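Local coordinates for protein ADP-dependent (S)-NAD(P)H-hydrate dehydratase (Enterococcus faecalis, PDB 2R3B) that probably catalyses the ADP-dependent dehydration of the S-form of NAD(P)HX, a damaged hydrated form of NAD(P)H, and so helps to repair the cofactor, at residues Leu144-Ser149 against Val167-His172. Sequence-based numbering, arbitrary orientation. Where two conformers were deposited one is given.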
loop_
_atom_site.group_PDB
_atom_site.type_symbol
_atom_site.label_atom_id
_atom_site.label_comp_id
_atom_site.label_asym_id
_atom_site.label_seq_id
_atom_site.Cartn_x
_atom_site.Cartn_y
_atom_site.Cartn_z
ATOM N N LEU B 144 13.366 -19.841 20.189
ATOM C CA LEU B 144 12.122 -19.262 20.647
ATOM C C LEU B 144 12.433 -17.881 21.210
ATOM O O LEU B 144 13.107 -17.783 22.243
ATOM C CB LEU B 144 11.482 -20.137 21.732
ATOM C CG LEU B 144 10.243 -19.599 22.447
ATOM C CD1 LEU B 144 9.140 -19.244 21.440
ATOM C CD2 LEU B 144 9.694 -20.586 23.481
ATOM N N ILE B 145 11.931 -16.829 20.563
ATOM C CA ILE B 145 12.143 -15.445 21.004
ATOM C C ILE B 145 10.862 -14.973 21.668
ATOM O O ILE B 145 9.791 -15.036 21.073
ATOM C CB ILE B 145 12.485 -14.533 19.836
ATOM C CG1 ILE B 145 13.655 -15.114 19.036
ATOM C CG2 ILE B 145 12.749 -13.084 20.347
ATOM C CD1 ILE B 145 13.674 -14.608 17.593
ATOM N N ILE B 146 10.966 -14.555 22.922
ATOM C CA ILE B 146 9.815 -14.129 23.731
ATOM C C ILE B 146 9.992 -12.637 23.954
ATOM O O ILE B 146 10.950 -12.207 24.577
ATOM C CB ILE B 146 9.775 -14.882 25.063
ATOM C CG1 ILE B 146 9.689 -16.394 24.798
ATOM C CG2 ILE B 146 8.583 -14.413 25.952
ATOM C CD1 ILE B 146 9.719 -17.269 26.074
ATOM N N ASP B 147 9.041 -11.867 23.445
ATOM C CA ASP B 147 9.154 -10.425 23.292
ATOM C C ASP B 147 7.917 -9.760 23.881
ATOM O O ASP B 147 6.850 -10.362 23.961
ATOM C CB ASP B 147 9.262 -10.122 21.794
ATOM C CG ASP B 147 9.375 -8.647 21.483
ATOM O OD1 ASP B 147 10.312 -7.994 22.002
ATOM O OD2 ASP B 147 8.521 -8.132 20.711
ATOM N N GLY B 148 8.050 -8.516 24.312
ATOM C CA GLY B 148 6.878 -7.676 24.622
ATOM C C GLY B 148 5.981 -8.245 25.700
ATOM O O GLY B 148 6.454 -8.796 26.692
ATOM N N SER B 149 4.684 -8.235 25.429
ATOM C CA SER B 149 3.712 -8.771 26.368
ATOM C C SER B 149 3.833 -10.263 26.635
ATOM O O SER B 149 3.330 -10.733 27.661
ATOM C CB SER B 149 2.279 -8.432 25.891
ATOM O OG SER B 149 1.902 -9.204 24.761
ATOM N N VAL B 167 16.077 -20.256 24.124
ATOM C CA VAL B 167 15.105 -19.180 24.352
ATOM C C VAL B 167 15.851 -17.857 24.430
ATOM O O VAL B 167 16.959 -17.771 25.042
ATOM C CB VAL B 167 14.277 -19.409 25.610
ATOM C CG1 VAL B 167 13.236 -18.272 25.802
ATOM C CG2 VAL B 167 13.591 -20.792 25.537
ATOM N N VAL B 168 15.277 -16.850 23.768
ATOM C CA VAL B 168 15.834 -15.475 23.732
ATOM C C VAL B 168 14.717 -14.569 24.256
ATOM O O VAL B 168 13.645 -14.492 23.658
ATOM C CB VAL B 168 16.235 -15.041 22.327
ATOM C CG1 VAL B 168 16.860 -13.620 22.330
ATOM C CG2 VAL B 168 17.154 -16.075 21.664
ATOM N N PHE B 169 14.942 -13.893 25.378
ATOM C CA PHE B 169 14.012 -12.854 25.855
ATOM C C PHE B 169 14.504 -11.497 25.401
ATOM O O PHE B 169 15.710 -11.216 25.456
ATOM C CB PHE B 169 13.900 -12.817 27.375
ATOM C CG PHE B 169 13.285 -14.032 27.981
ATOM C CD1 PHE B 169 14.074 -15.110 28.344
ATOM C CD2 PHE B 169 11.925 -14.102 28.202
ATOM C CE1 PHE B 169 13.518 -16.231 28.932
ATOM C CE2 PHE B 169 11.367 -15.205 28.797
ATOM C CZ PHE B 169 12.160 -16.287 29.160
ATOM N N THR B 170 13.591 -10.643 24.952
ATOM C CA THR B 170 13.975 -9.295 24.533
ATOM C C THR B 170 13.286 -8.160 25.323
ATOM O O THR B 170 12.555 -7.358 24.735
ATOM C CB THR B 170 13.679 -9.133 23.045
ATOM O OG1 THR B 170 12.296 -9.412 22.818
ATOM C CG2 THR B 170 14.507 -10.121 22.204
ATOM N N PRO B 171 13.503 -8.097 26.660
ATOM C CA PRO B 171 12.785 -7.151 27.488
ATOM C C PRO B 171 13.355 -5.742 27.465
ATOM O O PRO B 171 14.567 -5.573 27.334
ATOM C CB PRO B 171 12.998 -7.722 28.895
ATOM C CG PRO B 171 14.359 -8.339 28.835
ATOM C CD PRO B 171 14.388 -8.958 27.467
ATOM N N HIS B 172 12.482 -4.744 27.570
ATOM C CA HIS B 172 12.948 -3.427 27.978
ATOM C C HIS B 172 13.092 -3.473 29.505
ATOM O O HIS B 172 12.807 -4.489 30.126
ATOM C CB HIS B 172 12.058 -2.285 27.450
ATOM C CG HIS B 172 10.622 -2.345 27.874
ATOM N ND1 HIS B 172 10.236 -2.579 29.176
ATOM C CD2 HIS B 172 9.479 -2.137 27.176
ATOM C CE1 HIS B 172 8.918 -2.537 29.261
ATOM N NE2 HIS B 172 8.433 -2.260 28.062
HETATM O O HOH W 1 9.990 -6.417 24.614
#
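The ring of Phe169 lies alongside Ile146, whose CD1 approaches obliquely at 3.8 Å from Phe169 CE2, while Phe154 of the intervening helix meets the ring edge-to-face. The second flat group, the carboxylate of Asp147, receives Thr170 OG1 on the anti side of OD1, 18° out of its plane. Both residues lie in a beta-alpha-beta unit of the ribokinase-like fold, strand 143-147, helix 149-156 and strand 167-170, whose two strands run parallel and adjacent. Val168 N donates to Leu144 O, Ile146 N to Val168 O at 2.8 Å, and Thr170 N to Ile146 O. Leu144, Ile146, Val167 and Phe169 share one sheet face, where Ile146 CD1 also reaches Val167 CG1 at 3.7 Å; on the other, Ile145 and Thr170 pack against Ile241 of helix 233-247. At the C-terminal strand ends, the usual site for ligands in such sheets, Asp147 comes near Asp235, and His172 stands two residues past Thr170, at the N-cap of the next helix; both Asp235 and His172 probably bind (6S)-NADPHX. A water bridges Gly148 N and Thr170 O where the strands part. Asp147 CG, anti to the backbone N (chi1 180°), carries OD1 to 2.6 Å from Thr170 OG1.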